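Local atomic coordinates of DNA alpha-glucosyltransferase (Enterobacteria phage T4, PDB entry 1XV5), a protein that belongs to the GT-B clan of glycosyltransferases, built from two domains of Rossmann-like type, and carries bound uridine-5'-diphosphate in this crystal form. Residues Y188-W202 with L282-L294. Numbering follows the deposited sequence.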
loop_
_atom_site.group_PDB
_atom_site.type_symbol
_atom_site.label_atom_id
_atom_site.label_comp_id
_atom_site.label_asym_id
_atom_site.label_seq_id
_atom_site.Cartn_x
_atom_site.Cartn_y
_atom_site.Cartn_z
ATOM N N TYR A 188 -18.921 -3.596 -1.307
ATOM C CA TYR A 188 -19.130 -2.218 -1.749
ATOM C C TYR A 188 -19.644 -1.944 -3.154
ATOM O O TYR A 188 -20.082 -0.830 -3.430
ATOM C CB TYR A 188 -17.834 -1.421 -1.568
ATOM C CG TYR A 188 -17.354 -1.384 -0.143
ATOM C CD1 TYR A 188 -16.440 -2.325 0.329
ATOM C CD2 TYR A 188 -17.857 -0.445 0.751
ATOM C CE1 TYR A 188 -16.039 -2.332 1.658
ATOM C CE2 TYR A 188 -17.466 -0.444 2.088
ATOM C CZ TYR A 188 -16.558 -1.391 2.532
ATOM O OH TYR A 188 -16.174 -1.404 3.851
ATOM N N TRP A 189 -19.581 -2.930 -4.042
ATOM C CA TRP A 189 -20.018 -2.724 -5.422
ATOM C C TRP A 189 -21.428 -2.138 -5.512
ATOM O O TRP A 189 -22.367 -2.638 -4.888
ATOM C CB TRP A 189 -19.942 -4.044 -6.190
ATOM C CG TRP A 189 -19.858 -3.889 -7.684
ATOM C CD1 TRP A 189 -20.899 -3.776 -8.562
ATOM C CD2 TRP A 189 -18.664 -3.881 -8.476
ATOM N NE1 TRP A 189 -20.426 -3.706 -9.852
ATOM C CE2 TRP A 189 -19.058 -3.767 -9.828
ATOM C CE3 TRP A 189 -17.298 -3.962 -8.173
ATOM C CZ2 TRP A 189 -18.133 -3.733 -10.881
ATOM C CZ3 TRP A 189 -16.375 -3.928 -9.222
ATOM C CH2 TRP A 189 -16.802 -3.814 -10.560
ATOM N N LYS A 190 -21.566 -1.077 -6.298
ATOM C CA LYS A 190 -22.849 -0.407 -6.476
ATOM C C LYS A 190 -23.380 -0.592 -7.889
ATOM O O LYS A 190 -22.616 -0.847 -8.818
ATOM C CB LYS A 190 -22.702 1.097 -6.222
ATOM C CG LYS A 190 -22.234 1.480 -4.827
ATOM C CD LYS A 190 -23.317 1.233 -3.790
ATOM C CE LYS A 190 -22.871 1.683 -2.403
ATOM N NZ LYS A 190 -21.699 0.902 -1.920
ATOM N N ASP A 191 -24.692 -0.461 -8.049
ATOM C CA ASP A 191 -25.286 -0.558 -9.372
ATOM C C ASP A 191 -24.860 0.749 -10.037
ATOM O O ASP A 191 -24.728 1.773 -9.360
ATOM C CB ASP A 191 -26.813 -0.635 -9.281
ATOM C CG ASP A 191 -27.472 -0.806 -10.642
ATOM O OD1 ASP A 191 -27.743 0.211 -11.318
ATOM O OD2 ASP A 191 -27.708 -1.965 -11.043
ATOM N N VAL A 192 -24.642 0.719 -11.347
ATOM C CA VAL A 192 -24.195 1.911 -12.064
ATOM C C VAL A 192 -25.100 3.132 -11.868
ATOM O O VAL A 192 -24.629 4.271 -11.892
ATOM C CB VAL A 192 -24.020 1.619 -13.585
ATOM C CG1 VAL A 192 -25.367 1.341 -14.235
ATOM C CG2 VAL A 192 -23.316 2.791 -14.264
ATOM N N SER A 193 -26.390 2.900 -11.644
ATOM C CA SER A 193 -27.334 4.001 -11.453
ATOM C C SER A 193 -27.083 4.782 -10.164
ATOM O O SER A 193 -27.549 5.910 -10.017
ATOM C CB SER A 193 -28.770 3.468 -11.445
ATOM O OG SER A 193 -28.994 2.643 -10.314
ATOM N N GLU A 194 -26.348 4.176 -9.237
ATOM C CA GLU A 194 -26.043 4.795 -7.948
ATOM C C GLU A 194 -24.765 5.630 -7.974
ATOM O O GLU A 194 -24.431 6.286 -6.988
ATOM C CB GLU A 194 -25.875 3.713 -6.874
ATOM C CG GLU A 194 -27.115 2.905 -6.542
ATOM C CD GLU A 194 -26.823 1.805 -5.530
ATOM O OE1 GLU A 194 -26.382 0.707 -5.938
ATOM O OE2 GLU A 194 -27.016 2.048 -4.321
ATOM N N ILE A 195 -24.054 5.602 -9.093
ATOM C CA ILE A 195 -22.784 6.316 -9.204
ATOM C C ILE A 195 -22.874 7.739 -9.754
ATOM O O ILE A 195 -23.503 7.978 -10.782
ATOM C CB ILE A 195 -21.796 5.504 -10.073
ATOM C CG1 ILE A 195 -21.503 4.163 -9.395
ATOM C CG2 ILE A 195 -20.502 6.291 -10.285
ATOM C CD1 ILE A 195 -20.623 3.244 -10.209
ATOM N N ASN A 196 -22.240 8.678 -9.055
ATOM C CA ASN A 196 -22.229 10.072 -9.491
ATOM C C ASN A 196 -21.045 10.220 -10.440
ATOM O O ASN A 196 -19.899 10.328 -10.008
ATOM C CB ASN A 196 -22.052 11.015 -8.300
ATOM C CG ASN A 196 -22.215 12.476 -8.687
ATOM O OD1 ASN A 196 -21.904 12.870 -9.811
ATOM N ND2 ASN A 196 -22.698 13.290 -7.749
ATOM N N MET A 197 -21.334 10.225 -11.735
ATOM C CA MET A 197 -20.304 10.333 -12.762
ATOM C C MET A 197 -19.445 11.598 -12.717
ATOM O O MET A 197 -18.337 11.608 -13.249
ATOM C CB MET A 197 -20.951 10.216 -14.148
ATOM C CG MET A 197 -21.592 8.865 -14.422
ATOM S SD MET A 197 -20.385 7.521 -14.394
ATOM C CE MET A 197 -21.441 6.108 -14.134
ATOM N N ASN A 198 -19.936 12.659 -12.085
ATOM C CA ASN A 198 -19.166 13.897 -12.041
ATOM C C ASN A 198 -18.157 13.984 -10.903
ATOM O O ASN A 198 -17.418 14.961 -10.803
ATOM C CB ASN A 198 -20.103 15.105 -11.990
ATOM C CG ASN A 198 -20.996 15.194 -13.212
ATOM O OD1 ASN A 198 -20.606 14.786 -14.308
ATOM N ND2 ASN A 198 -22.191 15.742 -13.036
ATOM N N ILE A 199 -18.115 12.960 -10.057
ATOM C CA ILE A 199 -17.175 12.951 -8.943
ATOM C C ILE A 199 -15.887 12.230 -9.325
ATOM O O ILE A 199 -15.912 11.090 -9.796
ATOM C CB ILE A 199 -17.766 12.244 -7.700
ATOM C CG1 ILE A 199 -19.102 12.885 -7.319
ATOM C CG2 ILE A 199 -16.774 12.312 -6.547
ATOM C CD1 ILE A 199 -19.038 14.381 -7.072
ATOM N N ASN A 200 -14.764 12.912 -9.123
ATOM C CA ASN A 200 -13.451 12.362 -9.420
ATOM C C ASN A 200 -12.734 12.321 -8.080
ATOM O O ASN A 200 -12.415 13.361 -7.509
ATOM C CB ASN A 200 -12.729 13.267 -10.419
ATOM C CG ASN A 200 -13.508 13.424 -11.713
ATOM O OD1 ASN A 200 -14.382 14.289 -11.834
ATOM N ND2 ASN A 200 -13.211 12.573 -12.680
ATOM N N ARG A 201 -12.489 11.113 -7.585
ATOM C CA ARG A 201 -11.884 10.937 -6.271
ATOM C C ARG A 201 -10.499 10.302 -6.285
ATOM O O ARG A 201 -10.318 9.166 -6.723
ATOM C CB ARG A 201 -12.847 10.111 -5.406
ATOM C CG ARG A 201 -12.540 10.051 -3.907
ATOM C CD ARG A 201 -13.595 9.200 -3.189
ATOM N NE ARG A 201 -14.956 9.697 -3.416
ATOM C CZ ARG A 201 -15.548 10.652 -2.699
ATOM N NH1 ARG A 201 -14.913 11.226 -1.685
ATOM N NH2 ARG A 201 -16.770 11.059 -3.019
ATOM N N TRP A 202 -9.526 11.062 -5.796
ATOM C CA TRP A 202 -8.135 10.632 -5.701
ATOM C C TRP A 202 -7.913 10.168 -4.260
ATOM O O TRP A 202 -8.438 10.782 -3.331
ATOM C CB TRP A 202 -7.226 11.832 -5.990
ATOM C CG TRP A 202 -5.748 11.567 -5.932
ATOM C CD1 TRP A 202 -4.919 11.297 -6.988
ATOM C CD2 TRP A 202 -4.913 11.591 -4.763
ATOM N NE1 TRP A 202 -3.620 11.157 -6.549
ATOM C CE2 TRP A 202 -3.590 11.333 -5.188
ATOM C CE3 TRP A 202 -5.156 11.809 -3.397
ATOM C CZ2 TRP A 202 -2.511 11.286 -4.296
ATOM C CZ3 TRP A 202 -4.081 11.762 -2.510
ATOM C CH2 TRP A 202 -2.777 11.503 -2.964
ATOM N N LEU A 282 -14.066 3.452 0.865
ATOM C CA LEU A 282 -14.546 2.486 -0.121
ATOM C C LEU A 282 -16.017 2.731 -0.457
ATOM O O LEU A 282 -16.429 2.598 -1.607
ATOM C CB LEU A 282 -14.351 1.049 0.389
ATOM C CG LEU A 282 -12.897 0.578 0.524
ATOM C CD1 LEU A 282 -12.859 -0.815 1.126
ATOM C CD2 LEU A 282 -12.223 0.576 -0.849
ATOM N N GLU A 283 -16.809 3.091 0.546
ATOM C CA GLU A 283 -18.223 3.367 0.322
ATOM C C GLU A 283 -18.359 4.607 -0.564
ATOM O O GLU A 283 -19.105 4.600 -1.547
ATOM C CB GLU A 283 -18.934 3.576 1.665
ATOM C CG GLU A 283 -20.421 3.895 1.583
ATOM C CD GLU A 283 -21.234 2.830 0.861
ATOM O OE1 GLU A 283 -20.887 1.633 0.949
ATOM O OE2 GLU A 283 -22.237 3.195 0.215
ATOM N N ARG A 284 -17.626 5.666 -0.228
ATOM C CA ARG A 284 -17.680 6.900 -1.013
ATOM C C ARG A 284 -17.176 6.674 -2.435
ATOM O O ARG A 284 -17.762 7.177 -3.403
ATOM C CB ARG A 284 -16.835 8.003 -0.361
ATOM C CG ARG A 284 -17.419 8.592 0.919
ATOM C CD ARG A 284 -16.597 9.797 1.391
ATOM N NE ARG A 284 -15.270 9.433 1.883
ATOM C CZ ARG A 284 -15.002 9.084 3.139
ATOM N NH1 ARG A 284 -15.974 9.048 4.043
ATOM N NH2 ARG A 284 -13.759 8.789 3.498
ATOM N N MET A 285 -16.089 5.919 -2.554
ATOM C CA MET A 285 -15.490 5.644 -3.855
ATOM C C MET A 285 -16.402 4.805 -4.741
ATOM O O MET A 285 -16.462 5.023 -5.952
ATOM C CB MET A 285 -14.151 4.927 -3.677
ATOM C CG MET A 285 -13.362 4.730 -4.965
ATOM S SD MET A 285 -12.772 6.283 -5.688
ATOM C CE MET A 285 -11.365 6.660 -4.601
ATOM N N SER A 286 -17.120 3.857 -4.137
ATOM C CA SER A 286 -18.016 2.988 -4.893
ATOM C C SER A 286 -19.139 3.778 -5.558
ATOM O O SER A 286 -19.795 3.284 -6.480
ATOM C CB SER A 286 -18.623 1.916 -3.979
ATOM O OG SER A 286 -19.554 2.495 -3.075
ATOM N N LYS A 287 -19.363 4.999 -5.083
ATOM C CA LYS A 287 -20.408 5.853 -5.635
ATOM C C LYS A 287 -19.827 7.018 -6.425
ATOM O O LYS A 287 -20.546 7.948 -6.789
ATOM C CB LYS A 287 -21.312 6.376 -4.506
ATOM C CG LYS A 287 -22.142 5.275 -3.840
ATOM C CD LYS A 287 -23.000 5.796 -2.685
ATOM C CE LYS A 287 -22.149 6.226 -1.501
ATOM N NZ LYS A 287 -22.975 6.540 -0.296
ATOM N N SER A 288 -18.523 6.956 -6.689
ATOM C CA SER A 288 -17.827 7.998 -7.442
ATOM C C SER A 288 -17.558 7.515 -8.864
ATOM O O SER A 288 -17.154 6.374 -9.078
ATOM C CB SER A 288 -16.503 8.350 -6.764
ATOM O OG SER A 288 -16.718 8.813 -5.444
ATOM N N GLY A 289 -17.781 8.392 -9.834
ATOM C CA GLY A 289 -17.576 8.010 -11.218
ATOM C C GLY A 289 -16.178 7.527 -11.547
ATOM O O GLY A 289 -15.999 6.478 -12.175
ATOM N N PHE A 290 -15.175 8.285 -11.115
ATOM C CA PHE A 290 -13.801 7.926 -11.411
ATOM C C PHE A 290 -12.873 8.053 -10.218
ATOM O O PHE A 290 -12.916 9.042 -9.484
ATOM C CB PHE A 290 -13.297 8.783 -12.578
ATOM C CG PHE A 290 -14.167 8.689 -13.792
ATOM C CD1 PHE A 290 -15.315 9.470 -13.906
ATOM C CD2 PHE A 290 -13.905 7.737 -14.770
ATOM C CE1 PHE A 290 -16.197 9.293 -14.977
ATOM C CE2 PHE A 290 -14.780 7.553 -15.841
ATOM C CZ PHE A 290 -15.927 8.331 -15.942
ATOM N N GLY A 291 -12.057 7.020 -10.027
ATOM C CA GLY A 291 -11.098 6.990 -8.939
ATOM C C GLY A 291 -9.711 7.184 -9.516
ATOM O O GLY A 291 -9.391 6.647 -10.580
ATOM N N TYR A 292 -8.878 7.936 -8.807
ATOM C CA TYR A 292 -7.533 8.225 -9.272
ATOM C C TYR A 292 -6.443 7.743 -8.333
ATOM O O TYR A 292 -6.509 7.943 -7.124
ATOM C CB TYR A 292 -7.369 9.732 -9.469
ATOM C CG TYR A 292 -8.270 10.319 -10.528
ATOM C CD1 TYR A 292 -7.741 10.827 -11.714
ATOM C CD2 TYR A 292 -9.652 10.365 -10.347
ATOM C CE1 TYR A 292 -8.568 11.369 -12.700
ATOM C CE2 TYR A 292 -10.490 10.905 -11.325
ATOM C CZ TYR A 292 -9.939 11.404 -12.497
ATOM O OH TYR A 292 -10.761 11.937 -13.468
ATOM N N GLN A 293 -5.435 7.108 -8.914
ATOM C CA GLN A 293 -4.285 6.620 -8.165
ATOM C C GLN A 293 -3.164 6.942 -9.132
ATOM O O GLN A 293 -2.941 6.223 -10.106
ATOM C CB GLN A 293 -4.400 5.115 -7.925
ATOM C CG GLN A 293 -3.688 4.652 -6.663
ATOM C CD GLN A 293 -2.180 4.617 -6.814
ATOM O OE1 GLN A 293 -1.616 5.231 -7.718
ATOM N NE2 GLN A 293 -1.519 3.898 -5.919
ATOM N N LEU A 294 -2.475 8.048 -8.872
ATOM C CA LEU A 294 -1.433 8.507 -9.772
ATOM C C LEU A 294 0.005 8.309 -9.313
ATOM O O LEU A 294 0.880 9.120 -9.629
ATOM C CB LEU A 294 -1.689 9.982 -10.098
ATOM C CG LEU A 294 -3.108 10.279 -10.597
ATOM C CD1 LEU A 294 -3.283 11.781 -10.800
ATOM C CD2 LEU A 294 -3.376 9.521 -11.898
HETATM O O HOH W 1 -19.470 0.520 -7.338
#
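Leu282 CB sits over the centre of the Tyr188 ring, 3.6 Å from its centroid in a CH-pi contact, while Glu283 OE1 comes to the ring's edge. Arg201 lays one face of its guanidinium on Arg284 CB, and its edge meets Ser288. At the Phe290 edge lies Met197 O; at that of Tyr292, Arg201 O. Arg201, Phe290 and Tyr292 belong to two adjacent parallel strands, 199-202 and 290-293, in one of the two Rossmann-like sheets of the GT-B fold; the Tyr188 ring packs instead on helix 278-286, which leads into the second strand. Arg201 N bonds to Phe290 O at 2.8 Å, and Tyr292 N returns to Arg201 O. Between the Asn196-Ser288 and Asn200-Phe290 pairs the register slips by two at a beta bulge, where Ile199 N and Gly289 N reach Asn196 O from opposite faces of its carbonyl. On the helix side, Lys190 is bent at chi2 and chi4 (-63°), which brings NZ to Tyr188 O and Ser286 OG. The same NZ makes a salt bridge to Glu283 OE1 at 3.1 Å, met from above the carboxylate plane. Arg201 and Arg284 both pair with Glu233 on the neighbouring strand 229-233, which probably offsets their like charges. Arg201 NE points in the guanidinium plane at Ser288 OG (2.8 Å, 167°), and that hydroxyl in turn donates to Arg284 O at 2.8 Å.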